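Local coordinates for extracellular invertase (Aspergillus kawachii, PDB 5XH8), which probably cleaves terminal beta-fructofuranosides such as sucrose and transfers the fructosyl group, making fructooligosaccharides such as 1-kestose, at residues A[34-45]-A[56-67]; A[167-177]-A[245-254]. One frame throughout, in Å; residues are numbered along the deposited sequence.

Contact 1 of 2, residues A[34-45]-A[56-67]; sequences PPNGQIGDPCLH and VGFLHDGSGISS. With ACT (acetate ion), chain I.
In the beta hairpin of strands 37-47 and 54-60, Gln38 O is gripped by two donors from opposite faces of its carbonyl plane: His60 ND1 at 2.7 Å, and the backbone N of Asp61. With its CG anti to the backbone N (chi1 -177°), His60 turns its imidazole toward 34-38, with Gln38 O near the ring plane. Pro34 CB packs over a face of this ring, 3.5 Å from His60 CE1, while His60 NE2 donates to an acetate oxygen, OXT. Asp61 OD1 returns a bond by accepting Gln38 N at 2.8 Å, from above its carboxylate plane. Further along, Gly40 N to Leu59 O (2.9 Å) and Leu59 N to Asp41 O continue the antiparallel ladder across a beta bulge between Ile39 and Pro42. The Asp41 carboxylate there hydrogen-bonds a glycerol, probably in the central pocket of the five-bladed propeller of family 32. Ile39 CD1 sits over one face of the Phe58 ring, 3.8 Å from its centroid, a CH-pi contact. On another side of the hairpin, Cys43 SG and Leu44 CD1 close on Ile65, the latter 3.8 Å from Ile65 CG2. Gly57 N donates in the ring plane to His45 ND1 at 3.2 Å, and His45 NE2 is bonded to Ala322 O.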
loop_
_atom_site.group_PDB
_atom_site.type_symbol
_atom_site.label_atom_id
_atom_site.label_comp_id
_atom_site.label_asym_id
_atom_site.label_seq_id
_atom_site.Cartn_x
_atom_site.Cartn_y
_atom_site.Cartn_z
ATOM N N PRO A 34 -0.970 -28.111 -16.123
ATOM C CA PRO A 34 0.469 -27.896 -16.342
ATOM C C PRO A 34 1.213 -29.193 -16.695
ATOM O O PRO A 34 0.637 -30.290 -16.581
ATOM C CB PRO A 34 0.954 -27.328 -14.997
ATOM C CG PRO A 34 -0.082 -27.760 -14.007
ATOM C CD PRO A 34 -1.369 -27.830 -14.745
ATOM N N PRO A 35 2.491 -29.070 -17.109
ATOM C CA PRO A 35 3.285 -30.263 -17.405
ATOM C C PRO A 35 3.384 -31.220 -16.223
ATOM O O PRO A 35 3.395 -32.430 -16.424
ATOM C CB PRO A 35 4.649 -29.695 -17.807
ATOM C CG PRO A 35 4.334 -28.329 -18.323
ATOM C CD PRO A 35 3.245 -27.838 -17.399
ATOM N N ASN A 36 3.391 -30.675 -15.008
ATOM C CA ASN A 36 3.296 -31.464 -13.777
ATOM C C ASN A 36 2.894 -30.546 -12.647
ATOM O O ASN A 36 2.718 -29.344 -12.871
ATOM C CB ASN A 36 4.651 -32.087 -13.466
ATOM C CG ASN A 36 5.767 -31.050 -13.445
ATOM O OD1 ASN A 36 5.669 -29.997 -12.815
ATOM N ND2 ASN A 36 6.807 -31.328 -14.180
ATOM N N GLY A 37 2.770 -31.090 -11.432
ATOM C CA GLY A 37 2.485 -30.276 -10.263
ATOM C C GLY A 37 1.036 -29.782 -10.216
ATOM O O GLY A 37 0.132 -30.335 -10.844
ATOM N N GLN A 38 0.823 -28.727 -9.456
ATOM C CA GLN A 38 -0.526 -28.331 -9.039
ATOM C C GLN A 38 -1.011 -27.163 -9.894
ATOM O O GLN A 38 -0.229 -26.259 -10.247
ATOM C CB GLN A 38 -0.506 -27.936 -7.548
ATOM C CG GLN A 38 -1.876 -27.704 -6.910
ATOM C CD GLN A 38 -2.327 -26.259 -6.936
ATOM O OE1 GLN A 38 -1.740 -25.394 -7.614
ATOM N NE2 GLN A 38 -3.368 -25.975 -6.183
ATOM N N ILE A 39 -2.306 -27.194 -10.182
ATOM C CA ILE A 39 -3.004 -26.116 -10.807
ATOM C C ILE A 39 -4.064 -25.598 -9.866
ATOM O O ILE A 39 -4.815 -26.386 -9.228
ATOM C CB ILE A 39 -3.567 -26.504 -12.205
ATOM C CG1 ILE A 39 -4.123 -25.246 -12.909
ATOM C CG2 ILE A 39 -4.615 -27.629 -12.111
ATOM C CD1 ILE A 39 -4.554 -25.445 -14.346
ATOM N N GLY A 40 -4.131 -24.261 -9.795
ATOM C CA GLY A 40 -5.142 -23.553 -9.034
ATOM C C GLY A 40 -6.065 -22.784 -9.980
ATOM O O GLY A 40 -6.261 -23.192 -11.111
ATOM N N ASP A 41 -6.594 -21.659 -9.500
ATOM C CA ASP A 41 -7.588 -20.847 -10.233
ATOM C C ASP A 41 -7.063 -20.510 -11.624
ATOM O O ASP A 41 -5.908 -20.049 -11.739
ATOM C CB ASP A 41 -7.827 -19.491 -9.558
ATOM C CG ASP A 41 -8.362 -19.580 -8.148
ATOM O OD1 ASP A 41 -8.271 -20.652 -7.522
ATOM O OD2 ASP A 41 -8.846 -18.529 -7.646
ATOM N N PRO A 42 -7.882 -20.702 -12.675
ATOM C CA PRO A 42 -7.494 -20.110 -13.937
ATOM C C PRO A 42 -7.614 -18.570 -13.829
ATOM O O PRO A 42 -8.353 -18.072 -12.990
ATOM C CB PRO A 42 -8.505 -20.690 -14.921
ATOM C CG PRO A 42 -9.733 -20.888 -14.088
ATOM C CD PRO A 42 -9.219 -21.321 -12.748
ATOM N N CYS A 43 -6.842 -17.852 -14.634
ATOM C CA CYS A 43 -6.881 -16.388 -14.669
ATOM C C CYS A 43 -6.022 -15.938 -15.836
ATOM O O CYS A 43 -5.549 -16.770 -16.624
ATOM C CB CYS A 43 -6.386 -15.772 -13.332
ATOM S SG CYS A 43 -4.739 -16.290 -12.823
ATOM N N LEU A 44 -5.888 -14.627 -16.002
ATOM C CA LEU A 44 -4.915 -14.026 -16.915
ATOM C C LEU A 44 -5.220 -14.213 -18.419
ATOM O O LEU A 44 -4.472 -13.678 -19.248
ATOM C CB LEU A 44 -3.480 -14.511 -16.558
ATOM C CG LEU A 44 -2.249 -14.068 -17.371
ATOM C CD1 LEU A 44 -1.053 -13.763 -16.483
ATOM C CD2 LEU A 44 -1.870 -15.100 -18.412
ATOM N N HIS A 45 -6.333 -14.864 -18.779
ATOM C CA HIS A 45 -6.611 -15.189 -20.182
ATOM C C HIS A 45 -6.671 -13.918 -21.057
ATOM O O HIS A 45 -7.189 -12.892 -20.616
ATOM C CB HIS A 45 -7.973 -15.873 -20.393
ATOM C CG HIS A 45 -8.291 -17.010 -19.481
ATOM N ND1 HIS A 45 -7.367 -17.965 -19.107
ATOM C CD2 HIS A 45 -9.469 -17.403 -18.947
ATOM C CE1 HIS A 45 -7.942 -18.858 -18.326
ATOM N NE2 HIS A 45 -9.226 -18.552 -18.231
ATOM N N VAL A 56 -4.179 -18.654 -22.282
ATOM C CA VAL A 56 -4.806 -19.107 -21.048
ATOM C C VAL A 56 -3.787 -19.033 -19.889
ATOM O O VAL A 56 -2.586 -19.217 -20.095
ATOM C CB VAL A 56 -5.404 -20.544 -21.148
ATOM C CG1 VAL A 56 -6.459 -20.635 -22.241
ATOM C CG2 VAL A 56 -4.326 -21.585 -21.392
ATOM N N GLY A 57 -4.265 -18.792 -18.676
ATOM C CA GLY A 57 -3.409 -18.674 -17.499
ATOM C C GLY A 57 -4.035 -19.430 -16.347
ATOM O O GLY A 57 -5.230 -19.735 -16.370
ATOM N N PHE A 58 -3.226 -19.732 -15.348
ATOM C CA PHE A 58 -3.687 -20.435 -14.142
ATOM C C PHE A 58 -2.633 -20.346 -13.047
ATOM O O PHE A 58 -1.439 -20.315 -13.332
ATOM C CB PHE A 58 -4.051 -21.910 -14.429
ATOM C CG PHE A 58 -3.072 -22.606 -15.322
ATOM C CD1 PHE A 58 -1.901 -23.135 -14.807
ATOM C CD2 PHE A 58 -3.304 -22.700 -16.679
ATOM C CE1 PHE A 58 -0.971 -23.748 -15.646
ATOM C CE2 PHE A 58 -2.397 -23.313 -17.517
ATOM C CZ PHE A 58 -1.218 -23.833 -17.006
ATOM N N LEU A 59 -3.085 -20.291 -11.796
ATOM C CA LEU A 59 -2.183 -20.434 -10.647
ATOM C C LEU A 59 -1.497 -21.790 -10.728
ATOM O O LEU A 59 -2.104 -22.764 -11.168
ATOM C CB LEU A 59 -2.949 -20.324 -9.331
ATOM C CG LEU A 59 -3.671 -18.997 -9.042
ATOM C CD1 LEU A 59 -4.071 -18.951 -7.589
ATOM C CD2 LEU A 59 -2.809 -17.795 -9.397
ATOM N N HIS A 60 -0.214 -21.831 -10.368
ATOM C CA HIS A 60 0.608 -23.030 -10.522
ATOM C C HIS A 60 1.506 -23.162 -9.292
ATOM O O HIS A 60 2.277 -22.250 -8.952
ATOM C CB HIS A 60 1.423 -22.966 -11.818
ATOM C CG HIS A 60 2.247 -24.179 -12.093
ATOM N ND1 HIS A 60 1.821 -25.458 -11.785
ATOM C CD2 HIS A 60 3.451 -24.319 -12.697
ATOM C CE1 HIS A 60 2.722 -26.328 -12.193
ATOM N NE2 HIS A 60 3.723 -25.670 -12.742
ATOM N N ASP A 61 1.328 -24.277 -8.586
ATOM C CA ASP A 61 2.144 -24.655 -7.421
ATOM C C ASP A 61 2.141 -23.622 -6.302
ATOM O O ASP A 61 3.104 -23.501 -5.553
ATOM C CB ASP A 61 3.559 -24.991 -7.883
ATOM C CG ASP A 61 3.619 -26.340 -8.620
ATOM O OD1 ASP A 61 2.888 -27.258 -8.212
ATOM O OD2 ASP A 61 4.377 -26.479 -9.596
ATOM N N GLY A 62 1.066 -22.857 -6.198
ATOM C CA GLY A 62 0.999 -21.812 -5.171
ATOM C C GLY A 62 2.062 -20.740 -5.286
ATOM O O GLY A 62 2.357 -20.068 -4.300
ATOM N N SER A 63 2.631 -20.567 -6.480
ATOM C CA SER A 63 3.761 -19.663 -6.645
ATOM C C SER A 63 3.666 -18.866 -7.924
ATOM O O SER A 63 4.641 -18.735 -8.645
ATOM C CB SER A 63 5.082 -20.465 -6.647
ATOM O OG SER A 63 5.069 -21.397 -5.593
ATOM N N GLY A 64 2.516 -18.271 -8.176
ATOM C CA GLY A 64 2.370 -17.406 -9.342
ATOM C C GLY A 64 1.522 -18.052 -10.401
ATOM O O GLY A 64 0.869 -19.061 -10.153
ATOM N N ILE A 65 1.579 -17.474 -11.594
ATOM C CA ILE A 65 0.651 -17.772 -12.674
ATOM C C ILE A 65 1.490 -18.315 -13.832
ATOM O O ILE A 65 2.489 -17.691 -14.222
ATOM C CB ILE A 65 -0.087 -16.492 -13.142
ATOM C CG1 ILE A 65 -0.825 -15.816 -11.979
ATOM C CG2 ILE A 65 -1.069 -16.808 -14.263
ATOM C CD1 ILE A 65 -1.329 -14.408 -12.289
ATOM N N SER A 66 1.081 -19.469 -14.361
ATOM C CA SER A 66 1.635 -20.037 -15.585
ATOM C C SER A 66 0.644 -19.851 -16.737
ATOM O O SER A 66 -0.528 -19.504 -16.522
ATOM C CB SER A 66 1.978 -21.529 -15.393
ATOM O OG SER A 66 3.109 -21.649 -14.563
ATOM N N SER A 67 1.120 -20.097 -17.952
ATOM C CA SER A 67 0.356 -19.787 -19.154
ATOM C C SER A 67 0.687 -20.690 -20.345
ATOM O O SER A 67 1.743 -21.310 -20.421
ATOM C CB SER A 67 0.560 -18.301 -19.519
ATOM O OG SER A 67 -0.331 -17.884 -20.527
HETATM C C ACT I . 6.404 -26.879 -14.444
HETATM O O ACT I . 5.370 -27.640 -14.478
HETATM O OXT ACT I . 6.554 -25.925 -13.616
HETATM C CH3 ACT I . 7.543 -27.028 -15.398
HETATM O O HOH W 1 5.575 -28.654 -10.383
HETATM O O HOH W 2 -1.529 -22.769 -7.336
#

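Contact 2 of 2, residues A[167-177]-A[245-254]; sequences TAFRDPYVFQN and FNFETGNVFS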
loop_
_atom_site.group_PDB
_atom_site.type_symbol
_atom_site.label_atom_id
_atom_site.label_comp_id
_atom_site.label_asym_id
_atom_site.label_seq_id
_atom_site.Cartn_x
_atom_site.Cartn_y
_atom_site.Cartn_z
ATOM N N THR A 167 -14.133 -8.907 4.049
ATOM C CA THR A 167 -13.868 -10.332 4.228
ATOM C C THR A 167 -12.743 -10.820 3.312
ATOM O O THR A 167 -12.050 -11.798 3.635
ATOM C CB THR A 167 -15.100 -11.189 3.904
ATOM O OG1 THR A 167 -15.692 -10.759 2.671
ATOM C CG2 THR A 167 -16.134 -11.107 5.042
ATOM N N ALA A 168 -12.622 -10.137 2.174
ATOM C CA ALA A 168 -11.734 -10.442 1.075
ATOM C C ALA A 168 -11.803 -9.273 0.116
ATOM O O ALA A 168 -12.829 -8.563 0.055
ATOM C CB ALA A 168 -12.183 -11.700 0.337
ATOM N N PHE A 169 -10.728 -9.103 -0.656
ATOM C CA PHE A 169 -10.613 -8.017 -1.617
ATOM C C PHE A 169 -9.617 -8.381 -2.729
ATOM O O PHE A 169 -8.470 -7.930 -2.732
ATOM C CB PHE A 169 -10.203 -6.746 -0.878
ATOM C CG PHE A 169 -10.293 -5.503 -1.707
ATOM C CD1 PHE A 169 -11.522 -4.983 -2.061
ATOM C CD2 PHE A 169 -9.159 -4.831 -2.082
ATOM C CE1 PHE A 169 -11.608 -3.837 -2.832
ATOM C CE2 PHE A 169 -9.235 -3.674 -2.841
ATOM C CZ PHE A 169 -10.468 -3.171 -3.209
ATOM N N ARG A 170 -10.066 -9.198 -3.682
ATOM C CA ARG A 170 -9.138 -9.804 -4.634
ATOM C C ARG A 170 -9.788 -10.198 -5.942
ATOM O O ARG A 170 -11.005 -10.031 -6.115
ATOM C CB ARG A 170 -8.464 -11.016 -3.982
ATOM C CG ARG A 170 -9.410 -12.055 -3.416
ATOM C CD ARG A 170 -8.656 -13.343 -3.036
ATOM N NE ARG A 170 -9.555 -14.321 -2.419
ATOM C CZ ARG A 170 -9.893 -14.380 -1.123
ATOM N NH1 ARG A 170 -9.353 -13.558 -0.212
ATOM N NH2 ARG A 170 -10.771 -15.311 -0.719
ATOM N N ASP A 171 -8.955 -10.718 -6.844
ATOM C CA ASP A 171 -9.369 -11.312 -8.120
ATOM C C ASP A 171 -9.947 -10.250 -9.073
ATOM O O ASP A 171 -11.039 -10.418 -9.613
ATOM C CB ASP A 171 -10.388 -12.444 -7.934
ATOM C CG ASP A 171 -9.980 -13.474 -6.902
ATOM O OD1 ASP A 171 -8.771 -13.660 -6.662
ATOM O OD2 ASP A 171 -10.919 -14.103 -6.330
ATOM N N PRO A 172 -9.205 -9.168 -9.301
ATOM C CA PRO A 172 -9.739 -8.123 -10.166
ATOM C C PRO A 172 -10.024 -8.662 -11.566
ATOM O O PRO A 172 -9.180 -9.399 -12.143
ATOM C CB PRO A 172 -8.623 -7.074 -10.181
ATOM C CG PRO A 172 -7.374 -7.849 -9.867
ATOM C CD PRO A 172 -7.822 -8.854 -8.866
ATOM N N TYR A 173 -11.212 -8.319 -12.073
ATOM C CA TYR A 173 -11.676 -8.741 -13.395
ATOM C C TYR A 173 -11.971 -7.510 -14.255
ATOM O O TYR A 173 -12.964 -6.796 -14.028
ATOM C CB TYR A 173 -12.912 -9.632 -13.270
ATOM C CG TYR A 173 -13.222 -10.362 -14.556
ATOM C CD1 TYR A 173 -12.643 -11.617 -14.835
ATOM C CD2 TYR A 173 -14.048 -9.795 -15.518
ATOM C CE1 TYR A 173 -12.899 -12.278 -16.031
ATOM C CE2 TYR A 173 -14.300 -10.440 -16.735
ATOM C CZ TYR A 173 -13.726 -11.690 -16.988
ATOM O OH TYR A 173 -13.974 -12.336 -18.196
ATOM N N VAL A 174 -11.089 -7.273 -15.218
ATOM C CA VAL A 174 -11.228 -6.169 -16.156
ATOM C C VAL A 174 -12.210 -6.528 -17.283
ATOM O O VAL A 174 -12.239 -7.673 -17.811
ATOM C CB VAL A 174 -9.879 -5.710 -16.749
ATOM C CG1 VAL A 174 -8.907 -5.332 -15.663
ATOM C CG2 VAL A 174 -9.266 -6.753 -17.672
ATOM N N PHE A 175 -13.039 -5.549 -17.636
ATOM C CA PHE A 175 -14.031 -5.729 -18.698
ATOM C C PHE A 175 -14.552 -4.385 -19.207
ATOM O O PHE A 175 -14.452 -3.381 -18.508
ATOM C CB PHE A 175 -15.218 -6.599 -18.243
ATOM C CG PHE A 175 -16.098 -5.953 -17.217
ATOM C CD1 PHE A 175 -15.693 -5.867 -15.887
ATOM C CD2 PHE A 175 -17.355 -5.435 -17.568
ATOM C CE1 PHE A 175 -16.497 -5.281 -14.938
ATOM C CE2 PHE A 175 -18.151 -4.828 -16.616
ATOM C CZ PHE A 175 -17.721 -4.747 -15.299
ATOM N N GLN A 176 -15.086 -4.418 -20.424
ATOM C CA GLN A 176 -15.717 -3.281 -21.096
ATOM C C GLN A 176 -17.201 -3.545 -21.222
ATOM O O GLN A 176 -17.631 -4.704 -21.361
ATOM C CB GLN A 176 -15.094 -3.086 -22.465
ATOM C CG GLN A 176 -13.648 -2.655 -22.347
ATOM C CD GLN A 176 -12.959 -2.443 -23.681
ATOM O OE1 GLN A 176 -12.878 -3.346 -24.512
ATOM N NE2 GLN A 176 -12.420 -1.253 -23.878
ATOM N N ASN A 177 -17.999 -2.473 -21.145
ATOM C CA ASN A 177 -19.456 -2.609 -21.287
ATOM C C ASN A 177 -20.164 -1.272 -21.655
ATOM O O ASN A 177 -20.154 -0.329 -20.862
ATOM C CB ASN A 177 -20.076 -3.203 -20.027
ATOM C CG ASN A 177 -21.538 -3.556 -20.233
ATOM O OD1 ASN A 177 -22.412 -2.699 -20.104
ATOM N ND2 ASN A 177 -21.801 -4.798 -20.628
ATOM N N PHE A 245 -20.822 -16.685 2.308
ATOM C CA PHE A 245 -20.100 -15.721 3.160
ATOM C C PHE A 245 -19.118 -14.798 2.470
ATOM O O PHE A 245 -18.640 -13.843 3.080
ATOM C CB PHE A 245 -19.420 -16.465 4.276
ATOM C CG PHE A 245 -20.384 -17.132 5.229
ATOM C CD1 PHE A 245 -20.874 -18.403 4.968
ATOM C CD2 PHE A 245 -20.788 -16.487 6.395
ATOM C CE1 PHE A 245 -21.746 -19.029 5.850
ATOM C CE2 PHE A 245 -21.670 -17.102 7.288
ATOM C CZ PHE A 245 -22.145 -18.377 7.016
ATOM N N ASN A 246 -18.809 -15.071 1.206
ATOM C CA ASN A 246 -17.809 -14.291 0.467
ATOM C C ASN A 246 -17.901 -14.659 -1.008
ATOM O O ASN A 246 -18.119 -15.813 -1.319
ATOM C CB ASN A 246 -16.405 -14.608 1.009
ATOM C CG ASN A 246 -15.345 -13.705 0.431
ATOM O OD1 ASN A 246 -15.365 -12.490 0.638
ATOM N ND2 ASN A 246 -14.407 -14.294 -0.292
ATOM N N PHE A 247 -17.778 -13.677 -1.898
ATOM C CA PHE A 247 -17.677 -13.927 -3.331
ATOM C C PHE A 247 -16.196 -13.953 -3.775
ATOM O O PHE A 247 -15.387 -13.166 -3.285
ATOM C CB PHE A 247 -18.365 -12.838 -4.168
ATOM C CG PHE A 247 -19.881 -12.812 -4.097
ATOM C CD1 PHE A 247 -20.644 -13.894 -3.646
ATOM C CD2 PHE A 247 -20.546 -11.673 -4.536
ATOM C CE1 PHE A 247 -22.032 -13.814 -3.603
ATOM C CE2 PHE A 247 -21.942 -11.597 -4.501
ATOM C CZ PHE A 247 -22.676 -12.675 -4.044
ATOM N N GLU A 248 -15.900 -14.843 -4.730
ATOM C CA GLU A 248 -14.566 -15.024 -5.321
ATOM C C GLU A 248 -14.698 -15.053 -6.849
ATOM O O GLU A 248 -15.777 -15.351 -7.389
ATOM C CB GLU A 248 -13.955 -16.335 -4.825
ATOM C CG GLU A 248 -13.765 -16.400 -3.298
ATOM C CD GLU A 248 -12.767 -17.454 -2.890
ATOM O OE1 GLU A 248 -13.165 -18.645 -2.822
ATOM O OE2 GLU A 248 -11.564 -17.090 -2.701
ATOM N N THR A 249 -13.604 -14.713 -7.526
ATOM C CA THR A 249 -13.441 -14.840 -8.989
ATOM C C THR A 249 -14.628 -14.345 -9.827
ATOM O O THR A 249 -15.034 -14.986 -10.816
ATOM C CB THR A 249 -13.068 -16.288 -9.394
ATOM O OG1 THR A 249 -14.164 -17.171 -9.140
ATOM C CG2 THR A 249 -11.851 -16.746 -8.609
ATOM N N GLY A 250 -15.165 -13.196 -9.418
ATOM C CA GLY A 250 -16.235 -12.530 -10.147
ATOM C C GLY A 250 -15.792 -12.204 -11.559
ATOM O O GLY A 250 -14.803 -11.521 -11.728
ATOM N N ASN A 251 -16.475 -12.774 -12.559
ATOM C CA ASN A 251 -16.341 -12.358 -13.954
ATOM C C ASN A 251 -17.621 -11.599 -14.334
ATOM O O ASN A 251 -18.693 -11.977 -13.894
ATOM C CB ASN A 251 -16.296 -13.554 -14.887
ATOM C CG ASN A 251 -15.094 -14.456 -14.682
ATOM O OD1 ASN A 251 -14.505 -14.583 -13.602
ATOM N ND2 ASN A 251 -14.775 -15.120 -15.717
ATOM N N VAL A 252 -17.511 -10.622 -15.232
ATOM C CA VAL A 252 -18.658 -9.868 -15.759
ATOM C C VAL A 252 -18.531 -9.811 -17.282
ATOM O O VAL A 252 -17.445 -9.564 -17.839
ATOM C CB VAL A 252 -18.716 -8.433 -15.184
ATOM C CG1 VAL A 252 -19.929 -7.676 -15.715
ATOM C CG2 VAL A 252 -18.788 -8.481 -13.672
ATOM N N PHE A 253 -19.647 -10.085 -17.953
ATOM C CA PHE A 253 -19.687 -10.180 -19.417
ATOM C C PHE A 253 -21.137 -10.067 -19.874
ATOM O O PHE A 253 -22.068 -9.996 -19.059
ATOM C CB PHE A 253 -19.063 -11.509 -19.896
ATOM C CG PHE A 253 -19.620 -12.715 -19.200
ATOM C CD1 PHE A 253 -19.162 -13.086 -17.933
ATOM C CD2 PHE A 253 -20.639 -13.467 -19.792
ATOM C CE1 PHE A 253 -19.701 -14.182 -17.277
ATOM C CE2 PHE A 253 -21.166 -14.569 -19.144
ATOM C CZ PHE A 253 -20.702 -14.931 -17.890
ATOM N N SER A 254 -21.320 -10.002 -21.178
ATOM C CA SER A 254 -22.628 -9.772 -21.731
ATOM C C SER A 254 -22.797 -10.617 -22.991
ATOM O O SER A 254 -21.881 -10.736 -23.815
ATOM C CB SER A 254 -22.852 -8.253 -21.984
ATOM O OG SER A 254 -21.873 -7.713 -22.866
HETATM O O HOH W 3 -10.140 -16.028 -4.780
HETATM O O HOH W 4 -13.942 -10.043 -9.323
HETATM O O HOH W 5 -12.063 -12.633 -11.154
HETATM O O HOH W 6 -19.810 -6.800 -21.091
#
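Glu248 OE2 is held by Arg170 and a water at once. Arg170 NH2 donates a nearly straight salt-bridging bond of 2.8 Å to Glu248 OE2, in its own guanidinium plane but from above the carboxylate; the two planes stand 84° apart. Arg170 NE adds a weak, long bond to the same oxygen. The Arg170 chain is extended from CG to NE, which carries the guanidinium across to Glu248, while NH1 makes a second salt bridge with Glu134 of strand 134-140. The other oxygen, Glu248 OE1, is bonded by Tyr319 OH. Water 3 accepts from Arg170 NE and donates to both Glu248 OE2 and Asp171 OD2, joining the two carboxylates. Asp171 OD2 also takes the backbone N of Thr249 at 3.0 Å on its anti side, whereas Asp171 OD1 binds a glycerol. Arg170, Asp171 and Pro172 form the RDP sequence familiar from family 32 glycosidases. At the N-terminal end Thr167 OG1 donates to Asn246 OD1 (2.7 Å).

Beyond the polar half, rings take over. Tyr173, its CG anti to the backbone N (chi1 -166°), lies with one face against Asn251, whose CA stands 3.6 Å from the ring centroid, and whose amide plane is stacked at 21° to the ring; Tyr173 OH is bonded to Gly323 O. Phe175 follows with Val252 CB over the ring centre, and Val252 CG1 reaches Phe175 CE2 at 3.5 Å. Water 6 bridges Asn177 ND2 and Ser254 OG, groups whose polar ends also serve Leu180 N (through Asn177 OD1) and Asn261 O.

Strands 168-176 and 250-254 run nearly parallel, with axes 6.9 Å from each other; they are edge strands of two adjacent propeller blades, each paired antiparallel within its own blade, with strand 191-199 and strand 265-274 respectively.

Both contacts are largely buried and lie in the beta-propeller, yet they join different kinds of neighbours. Contact 1 pairs adjacent antiparallel strands within one sheet, so backbone hydrogen bonds carry much of it; its turn end, at Asp61 and Gly62, reaches solvent. Contact 2 brings together edge strands of separate sheets and is built instead from side chains, waters, a salt bridge and rings laid against the neighbouring strand. Their centres are 18 Å apart, but the two meet where Asp41 OD2 packs on Thr249 CG2 at 3.6 Å. The acidic side chains both contacts supply to glycerol suggest that each borders the propeller pocket, consistent with a sugar-binding site.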